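Long-range contact in SusD family protein (PDB 7KV1), which probably binds beta-glucan at the cell surface of a gut bacterium, as a SusD-family glycan-binding protein built on tetratricopeptide-like helical repeats: residues 310-322 against 329-341. Sequence-based numbering, arbitrary orientation.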
# COMPACT_ATOMS: atom_id res chain seq x y z
N THR A 310 -8.70 -0.91 -13.70
CA THR A 310 -8.06 -1.89 -12.80
C THR A 310 -8.91 -3.16 -12.79
O THR A 310 -10.14 -3.03 -12.88
CB THR A 310 -7.91 -1.38 -11.36
OG1 THR A 310 -7.53 -2.50 -10.55
CG2 THR A 310 -9.17 -0.76 -10.80
N VAL A 311 -8.26 -4.31 -12.67
CA VAL A 311 -8.93 -5.64 -12.62
C VAL A 311 -9.36 -5.94 -11.17
O VAL A 311 -10.03 -6.97 -10.92
CB VAL A 311 -7.99 -6.73 -13.17
CG1 VAL A 311 -6.78 -6.97 -12.29
CG2 VAL A 311 -8.70 -8.03 -13.42
N LEU A 312 -8.95 -5.10 -10.22
CA LEU A 312 -9.02 -5.48 -8.80
C LEU A 312 -10.45 -5.90 -8.46
O LEU A 312 -10.66 -6.92 -7.81
CB LEU A 312 -8.53 -4.33 -7.92
CG LEU A 312 -8.92 -4.47 -6.45
CD1 LEU A 312 -8.29 -5.71 -5.84
CD2 LEU A 312 -8.49 -3.22 -5.69
N PRO A 313 -11.50 -5.15 -8.84
CA PRO A 313 -12.87 -5.54 -8.48
C PRO A 313 -13.28 -6.91 -9.06
O PRO A 313 -14.04 -7.64 -8.42
CB PRO A 313 -13.73 -4.36 -8.99
CG PRO A 313 -12.77 -3.21 -9.05
CD PRO A 313 -11.45 -3.83 -9.47
N THR A 314 -12.68 -7.31 -10.18
CA THR A 314 -12.91 -8.66 -10.74
C THR A 314 -12.27 -9.69 -9.81
O THR A 314 -12.91 -10.70 -9.54
CB THR A 314 -12.38 -8.82 -12.16
OG1 THR A 314 -13.16 -7.93 -12.98
CG2 THR A 314 -12.44 -10.26 -12.64
N LEU A 315 -11.05 -9.42 -9.34
CA LEU A 315 -10.28 -10.40 -8.54
C LEU A 315 -11.05 -10.75 -7.25
O LEU A 315 -11.07 -11.97 -6.89
CB LEU A 315 -8.89 -9.83 -8.22
CG LEU A 315 -8.00 -9.55 -9.43
CD1 LEU A 315 -6.67 -8.95 -9.04
CD2 LEU A 315 -7.80 -10.79 -10.28
N ILE A 316 -11.63 -9.76 -6.58
CA ILE A 316 -12.02 -9.85 -5.13
C ILE A 316 -13.54 -9.83 -4.94
O ILE A 316 -14.03 -9.46 -3.83
CB ILE A 316 -11.32 -8.75 -4.33
CG1 ILE A 316 -11.86 -7.37 -4.69
CG2 ILE A 316 -9.82 -8.86 -4.52
CD1 ILE A 316 -11.31 -6.26 -3.81
N SER A 317 -14.27 -10.29 -5.96
CA SER A 317 -15.75 -10.39 -5.97
C SER A 317 -16.17 -11.86 -6.12
O SER A 317 -15.43 -12.72 -6.60
CB SER A 317 -16.33 -9.51 -7.06
OG SER A 317 -15.72 -9.75 -8.32
N PRO A 318 -17.40 -12.20 -5.70
CA PRO A 318 -17.89 -13.56 -5.84
C PRO A 318 -18.10 -13.97 -7.30
O PRO A 318 -18.43 -13.15 -8.13
CB PRO A 318 -19.20 -13.54 -5.03
CG PRO A 318 -19.62 -12.08 -5.06
CD PRO A 318 -18.35 -11.28 -5.05
N ASN A 319 -17.94 -15.26 -7.53
CA ASN A 319 -18.04 -15.95 -8.82
C ASN A 319 -19.50 -16.31 -9.15
O ASN A 319 -20.22 -16.75 -8.24
CB ASN A 319 -17.22 -17.24 -8.80
CG ASN A 319 -17.12 -17.87 -10.17
OD1 ASN A 319 -17.84 -18.82 -10.46
ND2 ASN A 319 -16.24 -17.34 -11.00
N SER A 320 -19.89 -16.18 -10.42
CA SER A 320 -21.24 -16.55 -10.95
C SER A 320 -22.30 -15.88 -10.08
O SER A 320 -23.24 -16.57 -9.63
CB SER A 320 -21.43 -18.06 -11.01
OG SER A 320 -20.32 -18.71 -11.63
N PHE A 321 -22.08 -14.62 -9.75
CA PHE A 321 -22.97 -13.86 -8.84
C PHE A 321 -24.32 -13.68 -9.54
O PHE A 321 -24.35 -13.19 -10.65
CB PHE A 321 -22.33 -12.50 -8.53
CG PHE A 321 -23.06 -11.65 -7.52
CD1 PHE A 321 -23.27 -12.10 -6.23
CD2 PHE A 321 -23.49 -10.38 -7.85
CE1 PHE A 321 -23.91 -11.30 -5.29
CE2 PHE A 321 -24.17 -9.59 -6.92
CZ PHE A 321 -24.35 -10.04 -5.64
N PRO A 322 -25.48 -13.99 -8.91
CA PRO A 322 -26.76 -13.82 -9.60
C PRO A 322 -27.14 -12.35 -9.87
O PRO A 322 -28.07 -12.10 -10.58
CB PRO A 322 -27.79 -14.47 -8.65
CG PRO A 322 -27.11 -14.41 -7.27
CD PRO A 322 -25.62 -14.56 -7.56
N LYS A 329 -25.88 -9.74 -13.19
CA LYS A 329 -25.58 -11.16 -13.50
C LYS A 329 -24.70 -11.19 -14.76
O LYS A 329 -24.82 -10.25 -15.56
CB LYS A 329 -26.90 -11.92 -13.68
CG LYS A 329 -26.78 -13.42 -13.55
CD LYS A 329 -28.06 -14.21 -13.73
CE LYS A 329 -27.92 -15.61 -13.19
NZ LYS A 329 -28.72 -16.58 -13.97
N GLY A 330 -23.82 -12.20 -14.89
CA GLY A 330 -22.99 -12.47 -16.07
C GLY A 330 -21.68 -11.70 -16.08
O GLY A 330 -21.01 -11.67 -17.16
N ASN A 331 -21.33 -11.06 -14.97
CA ASN A 331 -20.02 -10.36 -14.80
C ASN A 331 -19.05 -11.28 -14.05
O ASN A 331 -19.50 -12.12 -13.26
CB ASN A 331 -20.23 -8.99 -14.14
CG ASN A 331 -20.75 -7.96 -15.12
OD1 ASN A 331 -20.07 -7.62 -16.09
ND2 ASN A 331 -21.96 -7.46 -14.88
N ASP A 332 -17.76 -11.19 -14.35
CA ASP A 332 -16.73 -12.10 -13.80
C ASP A 332 -16.41 -11.68 -12.36
O ASP A 332 -16.20 -10.47 -12.10
CB ASP A 332 -15.45 -12.07 -14.63
CG ASP A 332 -15.38 -13.19 -15.66
OD1 ASP A 332 -16.35 -13.32 -16.43
OD2 ASP A 332 -14.37 -13.92 -15.67
N GLY A 333 -16.34 -12.66 -11.48
CA GLY A 333 -15.80 -12.51 -10.12
C GLY A 333 -14.97 -13.72 -9.80
O GLY A 333 -15.48 -14.84 -9.95
N TRP A 334 -13.71 -13.54 -9.42
CA TRP A 334 -12.76 -14.67 -9.28
C TRP A 334 -12.65 -15.15 -7.83
O TRP A 334 -12.00 -16.18 -7.62
CB TRP A 334 -11.43 -14.29 -9.88
CG TRP A 334 -11.54 -14.07 -11.36
CD1 TRP A 334 -12.64 -14.26 -12.16
CD2 TRP A 334 -10.49 -13.63 -12.22
NE1 TRP A 334 -12.33 -13.91 -13.45
CE2 TRP A 334 -11.03 -13.54 -13.52
CE3 TRP A 334 -9.16 -13.27 -12.02
CZ2 TRP A 334 -10.27 -13.13 -14.61
CZ3 TRP A 334 -8.41 -12.85 -13.09
CH2 TRP A 334 -8.96 -12.81 -14.37
N GLY A 335 -13.31 -14.49 -6.89
CA GLY A 335 -13.44 -15.04 -5.53
C GLY A 335 -12.12 -15.03 -4.76
O GLY A 335 -12.02 -15.80 -3.81
N PHE A 336 -11.17 -14.18 -5.12
CA PHE A 336 -9.99 -13.92 -4.25
C PHE A 336 -10.35 -12.95 -3.12
O PHE A 336 -11.34 -12.21 -3.24
CB PHE A 336 -8.82 -13.38 -5.04
CG PHE A 336 -8.26 -14.39 -5.99
CD1 PHE A 336 -7.46 -15.41 -5.52
CD2 PHE A 336 -8.56 -14.33 -7.34
CE1 PHE A 336 -6.93 -16.34 -6.40
CE2 PHE A 336 -8.06 -15.29 -8.21
CZ PHE A 336 -7.26 -16.29 -7.74
N MET A 337 -9.56 -12.99 -2.03
CA MET A 337 -9.71 -12.11 -0.85
C MET A 337 -11.12 -12.19 -0.26
O MET A 337 -11.72 -11.15 0.03
CB MET A 337 -9.41 -10.65 -1.21
CG MET A 337 -8.00 -10.48 -1.73
SD MET A 337 -6.84 -10.09 -0.39
CE MET A 337 -7.23 -8.36 -0.17
N PRO A 338 -11.67 -13.40 0.00
CA PRO A 338 -12.79 -13.51 0.92
C PRO A 338 -12.36 -12.81 2.22
O PRO A 338 -11.23 -13.07 2.72
CB PRO A 338 -13.00 -14.99 1.20
CG PRO A 338 -12.15 -15.72 0.22
CD PRO A 338 -11.26 -14.72 -0.49
N MET A 339 -13.23 -11.96 2.73
CA MET A 339 -13.00 -11.31 4.04
C MET A 339 -13.28 -12.30 5.18
O MET A 339 -14.39 -12.92 5.22
CB MET A 339 -13.86 -10.06 4.23
CG MET A 339 -13.40 -9.30 5.47
SD MET A 339 -14.24 -7.77 5.63
CE MET A 339 -13.48 -6.93 4.25
N ARG A 340 -12.37 -12.38 6.15
CA ARG A 340 -12.56 -13.29 7.32
C ARG A 340 -13.73 -12.78 8.16
O ARG A 340 -13.90 -11.55 8.27
CB ARG A 340 -11.30 -13.43 8.18
CG ARG A 340 -10.17 -14.04 7.39
CD ARG A 340 -8.77 -13.84 7.96
NE ARG A 340 -8.52 -14.61 9.14
CZ ARG A 340 -7.33 -15.15 9.46
NH1 ARG A 340 -6.30 -15.08 8.63
NH2 ARG A 340 -7.24 -15.85 10.57
N LEU A 341 -14.47 -13.72 8.74
CA LEU A 341 -15.59 -13.40 9.67
C LEU A 341 -15.05 -12.59 10.85
O LEU A 341 -15.72 -11.67 11.33
CB LEU A 341 -16.25 -14.70 10.14
CG LEU A 341 -17.44 -14.53 11.10
CD1 LEU A 341 -18.51 -13.60 10.53
CD2 LEU A 341 -18.06 -15.89 11.44
O HOH W 1 -15.92 -8.26 -13.50
O HOH W 2 -12.93 -9.09 -1.34
O HOH W 3 -19.85 -12.91 -10.57
O HOH W 4 -18.33 -14.98 -12.51
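Lys329 lays the aliphatic start of its side chain against the backbone of Pro322, CB 3.3 Å from Pro322 O. Next along the chain, Asn331 O takes part through water: one molecule links it to Pro318 O and Phe321 N, another to Gly333 N and Ser320 N. Asp332 OD2 accepts a hydrogen bond from Trp334 NE1 in the indole plane, which, with the methyls of Thr314 and Leu315, would hold the ring in its rotation. Gly333 packs so close to Ser317 and Pro318 that a CB would clash with both carbonyl oxygens, and its own O accepts a hydrogen bond from Asn319 ND2 (2.8 Å), nearly in line with the C=O. In this SusD-family protein the irregular segment doubles back on the short helix 312-315, without strand pairing, and takes the Thr314 and Leu315 carbonyls at the helix end as acceptors. Trp334 N hydrogen-bonds to Thr314 O (3.0 Å), while Thr314 CG2 sits over the indole face in a CH-pi contact, 3.7 Å from the centroid of the Trp334 five-membered ring; Trp334 CE3 also touches Leu315 CD2. With an alanine here, Asp332 OD2 would probably lose this donor, and both methyls the ring they pack on. Gly335 N then hydrogen-bonds to Ser317 O, and Phe336 N to Leu315 O (2.8 Å). Beyond them, Met337 CG packs alongside Ile316 CG2 at 3.7 Å, and helix 71-76 touches Met337 through Ile73 and Glu76.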